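Local coordinates for aminoglycoside N(3)-acetyltransferase (Enterobacter cloacae, PDB 6NP5), which probably acetylates the 3-amino group of 2-deoxystreptamine antibiotics such as kanamycin, tobramycin and gentamicin with acetyl-CoA, giving resistance to them, at residues G138-P143 with T202-S207; A169-E174 with G219-E224; E180-V185 with N208-E213. One frame throughout, in Å; residues are numbered along the deposited sequence.

Overall arrangement
Interactions 1 and 2 line the aminoglycoside site, and interaction 3 borders it only through Asn208. Centres lie about 13 Å apart for interactions 1 and 2, about 12 Å for 1 and 3, and about 11 Å for 2 and 3. Interactions 1 and 3 share the two-stranded hairpin 184-193/196-205: Asp204 O lies 2.9 Å from Val185 N, a probable hydrogen bond. Interaction 2 supplies His171, which also binds CoA and acetyl-CoA, and Ser207 O of interaction 1 packs against His171 CE1 at 3.2 Å. Tyr141 and Ser207 hold amine N3 of the antibiotic's central ring, His171 amine N2. Interaction 3 joins the chain entering the hairpin to the chain leaving it.

Interaction 1: residues G138-P143 with T202-S207; sequences GAAYGP and TSDWDS. With 9CS ((1R,2S,3S,4R,6S)-4,6-diamino-3-[(3-amino-3-deoxy-alpha-D-glucopyranosyl)oxy]-2-hydroxycyclohexyl 2,6-diamino-2,6-dideoxy-alpha-D-glucopyranoside), chain B.
Gly138 and Asp204 bring the two backbones to 5.0 Å between their CA atoms, and from there 138-141 and 202-207 run 23° apart, separating to 8.5 Å between the CA atoms of Tyr141 and Ser207. At the close end the carboxylate of Asp204 acts as a clamp. Its OD2 receives Ala140 N at 2.9 Å on the syn lone pair, with an N-H...O angle of 157°, and a water 2.7 Å from OD2 donates to it as well while accepting from Gly138 N. The other oxygen, OD1, takes the backbone N of Trp205 on its anti side, so bonds to both oxygens hold the group in its rotation. A short acidic side chain fits here because it can accept from the loop and from its own strand at once. Gly138 lies beside Thr202 OG1; its positive phi would press a CB against the preceding carbonyl, and also against OG1. Its CA-H points at Ser203 O. At the wider end, Tyr141 CE2 rests 3.7 Å from Ser207 CB, while Ala140 CB lies over one face of the same ring, toward its rim. Ser207 OG stands between its backbone N and carbonyl carbon (chi1 69°), which aims it at the antibiotic. There the ligand amine N3 donates to Ser207 OG at 2.8 Å and to Tyr141 OH at 3.1 Å. The Tyr141 ring also meets Phe59 edge-to-face and the His171 ring with planes about midway between parallel and perpendicular, which probably limits its freedom to turn. A loop stitched to a hairpin strand by a buried aspartate thus leads to a wall of the aminoglycoside pocket, where N3 is the 1-amino group of the 2-deoxystreptamine ring.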
loop_
_atom_site.group_PDB
_atom_site.type_symbol
_atom_site.label_atom_id
_atom_site.label_comp_id
_atom_site.label_asym_id
_atom_site.label_seq_id
_atom_site.Cartn_x
_atom_site.Cartn_y
_atom_site.Cartn_z
ATOM N N GLY A 138 12.203 -9.876 1.629
ATOM C CA GLY A 138 12.563 -9.723 3.020
ATOM C C GLY A 138 12.354 -8.326 3.575
ATOM O O GLY A 138 12.536 -8.136 4.782
ATOM N N ALA A 139 11.971 -7.355 2.729
ATOM C CA ALA A 139 11.701 -5.975 3.120
ATOM C C ALA A 139 10.407 -5.482 2.481
ATOM O O ALA A 139 10.372 -4.487 1.745
ATOM C CB ALA A 139 12.893 -5.093 2.764
ATOM N N ALA A 140 9.317 -6.182 2.775
ATOM C CA ALA A 140 8.049 -5.895 2.126
ATOM C C ALA A 140 7.519 -4.517 2.508
ATOM O O ALA A 140 7.282 -3.687 1.624
ATOM C CB ALA A 140 7.023 -6.974 2.429
ATOM N N TYR A 141 7.331 -4.258 3.816
ATOM C CA TYR A 141 6.725 -3.018 4.298
ATOM C C TYR A 141 7.580 -2.288 5.319
ATOM O O TYR A 141 7.168 -1.231 5.807
ATOM C CB TYR A 141 5.310 -3.259 4.878
ATOM C CG TYR A 141 4.471 -4.095 3.958
ATOM C CD1 TYR A 141 3.951 -3.596 2.764
ATOM C CD2 TYR A 141 4.316 -5.448 4.209
ATOM C CE1 TYR A 141 3.278 -4.413 1.882
ATOM C CE2 TYR A 141 3.601 -6.272 3.325
ATOM C CZ TYR A 141 3.114 -5.753 2.160
ATOM O OH TYR A 141 2.434 -6.542 1.252
ATOM N N GLY A 142 8.724 -2.840 5.697
ATOM C CA GLY A 142 9.523 -2.330 6.774
ATOM C C GLY A 142 10.665 -1.450 6.303
ATOM O O GLY A 142 10.638 -0.859 5.207
ATOM N N PRO A 143 11.695 -1.348 7.128
ATOM C CA PRO A 143 12.889 -0.607 6.737
ATOM C C PRO A 143 13.361 -1.026 5.355
ATOM O O PRO A 143 13.312 -2.204 4.980
ATOM C CB PRO A 143 13.899 -0.977 7.814
ATOM C CG PRO A 143 13.033 -1.158 9.040
ATOM C CD PRO A 143 11.769 -1.822 8.523
ATOM N N THR A 202 12.102 -16.290 0.788
ATOM C CA THR A 202 12.457 -15.369 1.853
ATOM C C THR A 202 11.522 -15.578 3.021
ATOM O O THR A 202 10.443 -16.152 2.882
ATOM C CB THR A 202 12.318 -13.907 1.357
ATOM O OG1 THR A 202 12.979 -13.019 2.253
ATOM C CG2 THR A 202 10.845 -13.461 1.246
ATOM N N SER A 203 11.921 -15.058 4.174
ATOM C CA SER A 203 10.989 -14.845 5.266
ATOM C C SER A 203 10.776 -13.344 5.441
ATOM O O SER A 203 11.605 -12.518 5.044
ATOM C CB SER A 203 11.499 -15.475 6.556
ATOM O OG SER A 203 12.680 -14.824 7.009
ATOM N N ASP A 204 9.653 -13.001 6.049
ATOM C CA ASP A 204 9.376 -11.609 6.384
ATOM C C ASP A 204 8.340 -11.610 7.503
ATOM O O ASP A 204 7.797 -12.649 7.864
ATOM C CB ASP A 204 8.902 -10.820 5.156
ATOM C CG ASP A 204 9.302 -9.349 5.201
ATOM O OD1 ASP A 204 9.524 -8.780 6.289
ATOM O OD2 ASP A 204 9.332 -8.750 4.115
ATOM N N TRP A 205 8.055 -10.433 8.040
ATOM C CA TRP A 205 6.992 -10.330 9.025
ATOM C C TRP A 205 5.668 -10.746 8.414
ATOM O O TRP A 205 5.396 -10.479 7.246
ATOM C CB TRP A 205 6.895 -8.889 9.562
ATOM C CG TRP A 205 8.219 -8.422 10.077
ATOM C CD1 TRP A 205 8.995 -7.440 9.549
ATOM C CD2 TRP A 205 8.937 -8.944 11.205
ATOM N NE1 TRP A 205 10.155 -7.315 10.269
ATOM C CE2 TRP A 205 10.152 -8.232 11.289
ATOM C CE3 TRP A 205 8.689 -9.975 12.123
ATOM C CZ2 TRP A 205 11.102 -8.482 12.285
ATOM C CZ3 TRP A 205 9.652 -10.246 13.094
ATOM C CH2 TRP A 205 10.849 -9.508 13.157
ATOM N N ASP A 206 4.823 -11.365 9.211
ATOM C CA ASP A 206 3.501 -11.767 8.748
ATOM C C ASP A 206 2.642 -10.528 8.568
ATOM O O ASP A 206 2.297 -9.867 9.541
ATOM C CB ASP A 206 2.889 -12.715 9.776
ATOM C CG ASP A 206 1.620 -13.379 9.291
ATOM O OD1 ASP A 206 1.061 -12.958 8.253
ATOM O OD2 ASP A 206 1.199 -14.374 9.936
ATOM N N SER A 207 2.300 -10.215 7.321
ATOM C CA SER A 207 1.478 -9.040 7.074
ATOM C C SER A 207 0.012 -9.315 7.315
ATOM O O SER A 207 -0.793 -8.391 7.185
ATOM C CB SER A 207 1.699 -8.508 5.657
ATOM O OG SER A 207 1.193 -9.386 4.673
HETATM C C1 9CS B . -6.264 -8.289 4.315
HETATM C C2 9CS B . -7.570 -7.521 4.193
HETATM C C3 9CS B . -7.724 -6.517 5.272
HETATM C C4 9CS B . -7.659 -7.168 6.625
HETATM C C5 9CS B . -6.415 -8.066 6.735
HETATM C C6 9CS B . -6.460 -8.926 7.967
HETATM C C7 9CS B . -1.323 -7.792 2.739
HETATM C C8 9CS B . -2.080 -9.112 2.889
HETATM C C9 9CS B . -3.581 -8.854 3.066
HETATM C C10 9CS B . -3.879 -7.894 4.235
HETATM C C11 9CS B . -3.008 -6.633 4.181
HETATM C C12 9CS B . -1.523 -6.945 3.996
HETATM C C13 9CS B . -1.072 -10.986 1.799
HETATM C C14 9CS B . -0.457 -11.192 0.419
HETATM C C15 9CS B . -1.518 -11.483 -0.603
HETATM C C16 9CS B . -2.293 -12.681 -0.168
HETATM C C17 9CS B . -2.905 -12.463 1.213
HETATM C C18 9CS B . -3.714 -13.607 1.713
HETATM N N1 9CS B . -5.276 -9.774 8.001
HETATM N N2 9CS B . -3.225 -5.872 5.419
HETATM N N3 9CS B . 0.101 -8.043 2.527
HETATM N N4 9CS B . -0.909 -11.724 -1.959
HETATM O O5 9CS B . -6.325 -8.986 5.609
HETATM O O7 9CS B . -9.009 -5.834 5.083
HETATM O O8 9CS B . -7.595 -6.221 7.701
HETATM O O9 9CS B . -5.210 -7.391 4.274
HETATM O O10 9CS B . -4.220 -10.094 3.308
HETATM O O11 9CS B . -1.912 -9.878 1.715
HETATM O O12 9CS B . -1.823 -12.171 2.185
HETATM O O13 9CS B . 0.212 -9.993 0.099
HETATM O O14 9CS B . -3.375 -12.953 -1.075
HETATM O O15 9CS B . -2.961 -14.761 1.744
HETATM N N6 9CS B . -7.580 -6.859 2.846
HETATM O O HOH W 1 9.383 -9.995 1.760
HETATM O O HOH W 2 13.464 -10.568 6.027
#

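Interaction 2: residues A169-E174 with G219-E224; sequences ALHYAE and GPDAVE. With 9CS ((1R,2S,3S,4R,6S)-4,6-diamino-3-[(3-amino-3-deoxy-alpha-D-glucopyranosyl)oxy]-2-hydroxycyclohexyl 2,6-diamino-2,6-dideoxy-alpha-D-glucopyranoside), chain B.
Val223 CG2 is set against one face of the His171 imidazole, toward its rim, in a CH-pi contact 3.8 Å from the ring centroid; this is the tight part of the contact. With CG1 of Val223 anti to its backbone N (chi1 173°), the two methyls divide the work: CG2 serves the histidine and also meets Leu170 CB at 3.9 Å, while CG1 also lies against Leu170. A branched valine suits a place where one residue must press on both a ring and an aliphatic chain, and Ile254 of helix 251-265 touches Leu170 as well. The imidazole is held by its edge too. His171 ND1 donates to Glu174 OE2 at 2.8 Å and 170°, almost exactly in the ring plane, although it reaches the carboxylate from above that group's own plane. This His-carboxylate pair, its residues about one helical turn apart, turns His171 NE2 toward the antibiotic, and N2 of 9CS, the 3-amino group of deoxystreptamine, donates to His171 NE2 at 2.9 Å. The packing is looser beyond Glu174 OE1. Ala222 CB is its nearest neighbour across the contact, at 3.4 Å, and a water beside OE1 accepts from Val223 N at 3.1 Å. Asp221, at the N-cap of helix 222-233, receives Glu224 N on OD1 at 2.9 Å, while its OD2 stays 4.2 Å from His171 CE1.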
loop_
_atom_site.group_PDB
_atom_site.type_symbol
_atom_site.label_atom_id
_atom_site.label_comp_id
_atom_site.label_asym_id
_atom_site.label_seq_id
_atom_site.Cartn_x
_atom_site.Cartn_y
_atom_site.Cartn_z
ATOM N N ALA A 169 0.671 1.416 5.446
ATOM C CA ALA A 169 1.879 1.936 6.059
ATOM C C ALA A 169 2.046 1.454 7.485
ATOM O O ALA A 169 3.177 1.410 7.981
ATOM C CB ALA A 169 1.883 3.456 6.039
ATOM N N LEU A 170 0.960 1.085 8.157
ATOM C CA LEU A 170 1.085 0.584 9.526
ATOM C C LEU A 170 1.796 -0.758 9.600
ATOM O O LEU A 170 2.260 -1.135 10.691
ATOM C CB LEU A 170 -0.262 0.564 10.244
ATOM C CG LEU A 170 -0.640 1.928 10.836
ATOM C CD1 LEU A 170 -2.095 1.942 11.212
ATOM C CD2 LEU A 170 0.227 2.223 12.030
ATOM N N HIS A 171 1.953 -1.475 8.482
ATOM C CA HIS A 171 2.795 -2.671 8.506
ATOM C C HIS A 171 4.255 -2.328 8.780
ATOM O O HIS A 171 4.989 -3.191 9.276
ATOM C CB HIS A 171 2.623 -3.476 7.222
ATOM C CG HIS A 171 1.249 -4.051 7.046
ATOM N ND1 HIS A 171 0.662 -4.895 7.960
ATOM C CD2 HIS A 171 0.362 -3.941 6.039
ATOM C CE1 HIS A 171 -0.535 -5.245 7.543
ATOM N NE2 HIS A 171 -0.738 -4.686 6.371
ATOM N N TYR A 172 4.677 -1.077 8.549
ATOM C CA TYR A 172 6.007 -0.643 8.951
ATOM C C TYR A 172 6.112 -0.643 10.478
ATOM O O TYR A 172 7.130 -1.054 11.040
ATOM C CB TYR A 172 6.286 0.760 8.390
ATOM C CG TYR A 172 7.661 1.272 8.761
ATOM C CD1 TYR A 172 7.900 1.850 10.019
ATOM C CD2 TYR A 172 8.751 1.166 7.885
ATOM C CE1 TYR A 172 9.139 2.274 10.379
ATOM C CE2 TYR A 172 10.007 1.601 8.239
ATOM C CZ TYR A 172 10.207 2.149 9.500
ATOM O OH TYR A 172 11.472 2.565 9.827
ATOM N N ALA A 173 5.078 -0.142 11.165
ATOM C CA ALA A 173 5.098 -0.153 12.624
ATOM C C ALA A 173 5.234 -1.569 13.142
ATOM O O ALA A 173 5.980 -1.813 14.106
ATOM C CB ALA A 173 3.822 0.483 13.163
ATOM N N GLU A 174 4.521 -2.520 12.519
ATOM C CA GLU A 174 4.649 -3.915 12.930
ATOM C C GLU A 174 6.071 -4.399 12.730
ATOM O O GLU A 174 6.608 -5.113 13.581
ATOM C CB GLU A 174 3.665 -4.783 12.151
ATOM C CG GLU A 174 2.237 -4.486 12.426
ATOM C CD GLU A 174 1.297 -5.358 11.671
ATOM O OE1 GLU A 174 0.257 -5.726 12.236
ATOM O OE2 GLU A 174 1.568 -5.660 10.498
ATOM N N GLY A 219 -9.845 -10.839 10.879
ATOM C CA GLY A 219 -9.464 -9.696 11.676
ATOM C C GLY A 219 -10.243 -9.633 12.981
ATOM O O GLY A 219 -10.945 -10.583 13.347
ATOM N N PRO A 220 -10.146 -8.507 13.713
ATOM C CA PRO A 220 -9.319 -7.356 13.322
ATOM C C PRO A 220 -7.847 -7.595 13.576
ATOM O O PRO A 220 -7.448 -8.231 14.565
ATOM C CB PRO A 220 -9.817 -6.233 14.227
ATOM C CG PRO A 220 -10.341 -6.923 15.425
ATOM C CD PRO A 220 -10.822 -8.272 14.997
ATOM N N ASP A 221 -7.044 -7.103 12.659
ATOM C CA ASP A 221 -5.611 -7.164 12.818
ATOM C C ASP A 221 -5.123 -5.940 13.583
ATOM O O ASP A 221 -5.904 -5.104 14.053
ATOM C CB ASP A 221 -4.922 -7.355 11.466
ATOM C CG ASP A 221 -4.881 -6.092 10.609
ATOM O OD1 ASP A 221 -5.659 -5.170 10.860
ATOM O OD2 ASP A 221 -4.065 -6.066 9.654
ATOM N N ALA A 222 -3.804 -5.853 13.744
ATOM C CA ALA A 222 -3.216 -4.735 14.478
ATOM C C ALA A 222 -3.357 -3.420 13.712
ATOM O O ALA A 222 -3.613 -2.381 14.319
ATOM C CB ALA A 222 -1.763 -5.009 14.824
ATOM N N VAL A 223 -3.200 -3.447 12.391
ATOM C CA VAL A 223 -3.408 -2.241 11.587
ATOM C C VAL A 223 -4.776 -1.654 11.879
ATOM O O VAL A 223 -4.919 -0.451 12.160
ATOM C CB VAL A 223 -3.253 -2.580 10.094
ATOM C CG1 VAL A 223 -3.641 -1.380 9.227
ATOM C CG2 VAL A 223 -1.826 -2.955 9.790
ATOM N N GLU A 224 -5.812 -2.495 11.833
ATOM C CA GLU A 224 -7.161 -1.986 12.028
ATOM C C GLU A 224 -7.313 -1.410 13.428
ATOM O O GLU A 224 -7.893 -0.339 13.616
ATOM C CB GLU A 224 -8.191 -3.090 11.784
ATOM C CG GLU A 224 -9.606 -2.622 12.027
ATOM C CD GLU A 224 -10.678 -3.643 11.715
ATOM O OE1 GLU A 224 -11.815 -3.452 12.206
ATOM O OE2 GLU A 224 -10.420 -4.619 10.975
HETATM C C1 9CS B . -6.264 -8.289 4.315
HETATM C C2 9CS B . -7.570 -7.521 4.193
HETATM C C3 9CS B . -7.724 -6.517 5.272
HETATM C C4 9CS B . -7.659 -7.168 6.625
HETATM C C5 9CS B . -6.415 -8.066 6.735
HETATM C C6 9CS B . -6.460 -8.926 7.967
HETATM C C7 9CS B . -1.323 -7.792 2.739
HETATM C C8 9CS B . -2.080 -9.112 2.889
HETATM C C9 9CS B . -3.581 -8.854 3.066
HETATM C C10 9CS B . -3.879 -7.894 4.235
HETATM C C11 9CS B . -3.008 -6.633 4.181
HETATM C C12 9CS B . -1.523 -6.945 3.996
HETATM C C13 9CS B . -1.072 -10.986 1.799
HETATM C C14 9CS B . -0.457 -11.192 0.419
HETATM C C15 9CS B . -1.518 -11.483 -0.603
HETATM C C16 9CS B . -2.293 -12.681 -0.168
HETATM C C17 9CS B . -2.905 -12.463 1.213
HETATM C C18 9CS B . -3.714 -13.607 1.713
HETATM N N1 9CS B . -5.276 -9.774 8.001
HETATM N N2 9CS B . -3.225 -5.872 5.419
HETATM N N3 9CS B . 0.101 -8.043 2.527
HETATM N N4 9CS B . -0.909 -11.724 -1.959
HETATM O O5 9CS B . -6.325 -8.986 5.609
HETATM O O7 9CS B . -9.009 -5.834 5.083
HETATM O O8 9CS B . -7.595 -6.221 7.701
HETATM O O9 9CS B . -5.210 -7.391 4.274
HETATM O O10 9CS B . -4.220 -10.094 3.308
HETATM O O11 9CS B . -1.912 -9.878 1.715
HETATM O O12 9CS B . -1.823 -12.171 2.185
HETATM O O13 9CS B . 0.212 -9.993 0.099
HETATM O O14 9CS B . -3.375 -12.953 -1.075
HETATM O O15 9CS B . -2.961 -14.761 1.744
HETATM N N6 9CS B . -7.580 -6.859 2.846
HETATM O O HOH W 3 -1.992 -6.165 11.502
#

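Interaction 3: residues E180-V185 with N208-E213; sequences EGKRRV and NGILDE. With 9CS ((1R,2S,3S,4R,6S)-4,6-diamino-3-[(3-amino-3-deoxy-alpha-D-glucopyranosyl)oxy]-2-hydroxycyclohexyl 2,6-diamino-2,6-dideoxy-alpha-D-glucopyranoside), chain B.
Arg183 leaves its backbone with CG anti to the carbonyl carbon (chi1 -69°) and then bends at chi3 (59°), folding its chain over the backbone of 209-212 so that the guanidinium meets Asp212. The two segments lead into and out of the hairpin 184-193/196-205 and lie side by side at its base. There Arg183 NH1 forms a salt bridge with Asp212 OD1 at 2.9 Å, the oxygen in the guanidinium plane but approached on its anti side and from a tilt out of the carboxylate plane, the two flat groups nearly perpendicular at 83°. Arginine suits the place because its NE also forms a salt bridge with Asp206 OD2, so one cation ties together two acids of the returning chain. At the backbone, Arg183 N donates to Ile210 O at 2.8 Å, and Lys182 CA-H approaches the same oxygen. Lys182 and Ile210 lie side by side, CG of the lysine 4.1 Å from CG1 of the isoleucine, an aliphatic match for the lysine stem, while its NZ goes on to Ala177 O and Ala175 O. Leu211 CD2 sits 3.4 Å from both Glu180 O and Gly181 O. Beside it, a water donates to Gly181 O at 2.8 Å and accepts from Asp212 N at 2.9 Å.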
loop_
_atom_site.group_PDB
_atom_site.type_symbol
_atom_site.label_atom_id
_atom_site.label_comp_id
_atom_site.label_asym_id
_atom_site.label_seq_id
_atom_site.Cartn_x
_atom_site.Cartn_y
_atom_site.Cartn_z
ATOM N N GLU A 180 7.661 -8.957 21.750
ATOM C CA GLU A 180 7.928 -10.378 21.722
ATOM C C GLU A 180 6.849 -11.102 20.922
ATOM O O GLU A 180 5.709 -10.652 20.819
ATOM C CB GLU A 180 7.973 -10.925 23.159
ATOM C CG GLU A 180 6.676 -10.782 23.930
ATOM C CD GLU A 180 6.749 -11.385 25.351
ATOM O OE1 GLU A 180 7.802 -11.943 25.741
ATOM O OE2 GLU A 180 5.742 -11.297 26.088
ATOM N N GLY A 181 7.223 -12.244 20.357
ATOM C CA GLY A 181 6.250 -13.125 19.734
ATOM C C GLY A 181 5.897 -12.781 18.300
ATOM O O GLY A 181 4.873 -13.236 17.792
ATOM N N LYS A 182 6.703 -11.981 17.625
ATOM C CA LYS A 182 6.321 -11.515 16.295
ATOM C C LYS A 182 6.306 -12.670 15.310
ATOM O O LYS A 182 7.234 -13.488 15.261
ATOM C CB LYS A 182 7.269 -10.421 15.826
ATOM C CG LYS A 182 7.135 -9.153 16.666
ATOM C CD LYS A 182 8.335 -8.210 16.460
ATOM C CE LYS A 182 8.250 -7.501 15.125
ATOM N NZ LYS A 182 9.241 -6.412 14.997
ATOM N N ARG A 183 5.234 -12.734 14.542
ATOM C CA ARG A 183 5.043 -13.766 13.539
ATOM C C ARG A 183 5.798 -13.452 12.256
ATOM O O ARG A 183 5.822 -12.299 11.783
ATOM C CB ARG A 183 3.552 -13.899 13.207
ATOM C CG ARG A 183 2.734 -14.471 14.335
ATOM C CD ARG A 183 1.248 -14.289 14.091
ATOM N NE ARG A 183 0.781 -14.907 12.862
ATOM C CZ ARG A 183 0.142 -16.065 12.796
ATOM N NH1 ARG A 183 -0.064 -16.769 13.887
ATOM N NH2 ARG A 183 -0.282 -16.529 11.634
ATOM N N ARG A 184 6.373 -14.487 11.668
ATOM C CA ARG A 184 7.014 -14.397 10.376
ATOM C C ARG A 184 6.412 -15.449 9.463
ATOM O O ARG A 184 5.805 -16.428 9.912
ATOM C CB ARG A 184 8.537 -14.570 10.503
ATOM C CG ARG A 184 9.139 -13.463 11.326
ATOM C CD ARG A 184 10.647 -13.525 11.440
ATOM N NE ARG A 184 11.346 -13.442 10.162
ATOM C CZ ARG A 184 11.581 -12.312 9.499
ATOM N NH1 ARG A 184 11.137 -11.152 9.972
ATOM N NH2 ARG A 184 12.242 -12.343 8.364
ATOM N N VAL A 185 6.558 -15.214 8.173
ATOM C CA VAL A 185 6.124 -16.133 7.131
ATOM C C VAL A 185 7.283 -16.363 6.177
ATOM O O VAL A 185 8.168 -15.508 6.026
ATOM C CB VAL A 185 4.918 -15.568 6.329
ATOM C CG1 VAL A 185 3.671 -15.525 7.164
ATOM C CG2 VAL A 185 5.216 -14.185 5.740
ATOM N N ASN A 208 -0.346 -10.546 7.690
ATOM C CA ASN A 208 -1.711 -10.865 8.058
ATOM C C ASN A 208 -1.923 -10.899 9.558
ATOM O O ASN A 208 -2.958 -11.382 10.010
ATOM C CB ASN A 208 -2.148 -12.155 7.387
ATOM C CG ASN A 208 -2.379 -11.956 5.928
ATOM O OD1 ASN A 208 -1.794 -12.632 5.053
ATOM N ND2 ASN A 208 -3.243 -11.035 5.634
ATOM N N GLY A 209 -0.995 -10.358 10.326
ATOM C CA GLY A 209 -1.160 -10.261 11.760
ATOM C C GLY A 209 0.180 -10.456 12.429
ATOM O O GLY A 209 0.763 -11.541 12.336
ATOM N N ILE A 210 0.671 -9.436 13.124
ATOM C CA ILE A 210 2.037 -9.490 13.627
ATOM C C ILE A 210 2.136 -10.374 14.859
ATOM O O ILE A 210 3.206 -10.890 15.137
ATOM C CB ILE A 210 2.602 -8.078 13.864
ATOM C CG1 ILE A 210 4.121 -8.099 14.092
ATOM C CG2 ILE A 210 1.876 -7.398 15.004
ATOM C CD1 ILE A 210 4.951 -8.651 12.933
ATOM N N LEU A 211 1.053 -10.534 15.624
ATOM C CA LEU A 211 1.005 -11.492 16.729
ATOM C C LEU A 211 -0.194 -12.390 16.502
ATOM O O LEU A 211 -1.127 -12.042 15.771
ATOM C CB LEU A 211 0.805 -10.815 18.096
ATOM C CG LEU A 211 1.824 -9.766 18.522
ATOM C CD1 LEU A 211 1.463 -9.260 19.898
ATOM C CD2 LEU A 211 3.205 -10.331 18.489
ATOM N N ASP A 212 -0.178 -13.543 17.170
ATOM C CA ASP A 212 -1.269 -14.497 17.033
ATOM C C ASP A 212 -2.625 -13.834 17.242
ATOM O O ASP A 212 -3.585 -14.124 16.516
ATOM C CB ASP A 212 -1.096 -15.638 18.049
ATOM C CG ASP A 212 0.144 -16.501 17.780
ATOM O OD1 ASP A 212 0.646 -16.493 16.650
ATOM O OD2 ASP A 212 0.601 -17.218 18.698
ATOM N N GLU A 213 -2.734 -12.946 18.243
ATOM C CA GLU A 213 -4.023 -12.352 18.560
ATOM C C GLU A 213 -4.521 -11.388 17.487
ATOM O O GLU A 213 -5.698 -11.004 17.527
ATOM C CB GLU A 213 -3.942 -11.656 19.906
ATOM C CG GLU A 213 -3.000 -10.463 19.938
ATOM C CD GLU A 213 -2.671 -10.083 21.371
ATOM O OE1 GLU A 213 -3.367 -9.209 21.924
ATOM O OE2 GLU A 213 -1.729 -10.678 21.935
HETATM C C1 9CS B . -6.264 -8.289 4.315
HETATM C C2 9CS B . -7.570 -7.521 4.193
HETATM C C3 9CS B . -7.724 -6.517 5.272
HETATM C C4 9CS B . -7.659 -7.168 6.625
HETATM C C5 9CS B . -6.415 -8.066 6.735
HETATM C C6 9CS B . -6.460 -8.926 7.967
HETATM C C7 9CS B . -1.323 -7.792 2.739
HETATM C C8 9CS B . -2.080 -9.112 2.889
HETATM C C9 9CS B . -3.581 -8.854 3.066
HETATM C C10 9CS B . -3.879 -7.894 4.235
HETATM C C11 9CS B . -3.008 -6.633 4.181
HETATM C C12 9CS B . -1.523 -6.945 3.996
HETATM C C13 9CS B . -1.072 -10.986 1.799
HETATM C C14 9CS B . -0.457 -11.192 0.419
HETATM C C15 9CS B . -1.518 -11.483 -0.603
HETATM C C16 9CS B . -2.293 -12.681 -0.168
HETATM C C17 9CS B . -2.905 -12.463 1.213
HETATM C C18 9CS B . -3.714 -13.607 1.713
HETATM N N1 9CS B . -5.276 -9.774 8.001
HETATM N N2 9CS B . -3.225 -5.872 5.419
HETATM N N3 9CS B . 0.101 -8.043 2.527
HETATM N N4 9CS B . -0.909 -11.724 -1.959
HETATM O O5 9CS B . -6.325 -8.986 5.609
HETATM O O7 9CS B . -9.009 -5.834 5.083
HETATM O O8 9CS B . -7.595 -6.221 7.701
HETATM O O9 9CS B . -5.210 -7.391 4.274
HETATM O O10 9CS B . -4.220 -10.094 3.308
HETATM O O11 9CS B . -1.912 -9.878 1.715
HETATM O O12 9CS B . -1.823 -12.171 2.185
HETATM O O13 9CS B . 0.212 -9.993 0.099
HETATM O O14 9CS B . -3.375 -12.953 -1.075
HETATM O O15 9CS B . -2.961 -14.761 1.744
HETATM N N6 9CS B . -7.580 -6.859 2.846
HETATM O O HOH W 4 2.334 -14.067 18.532
#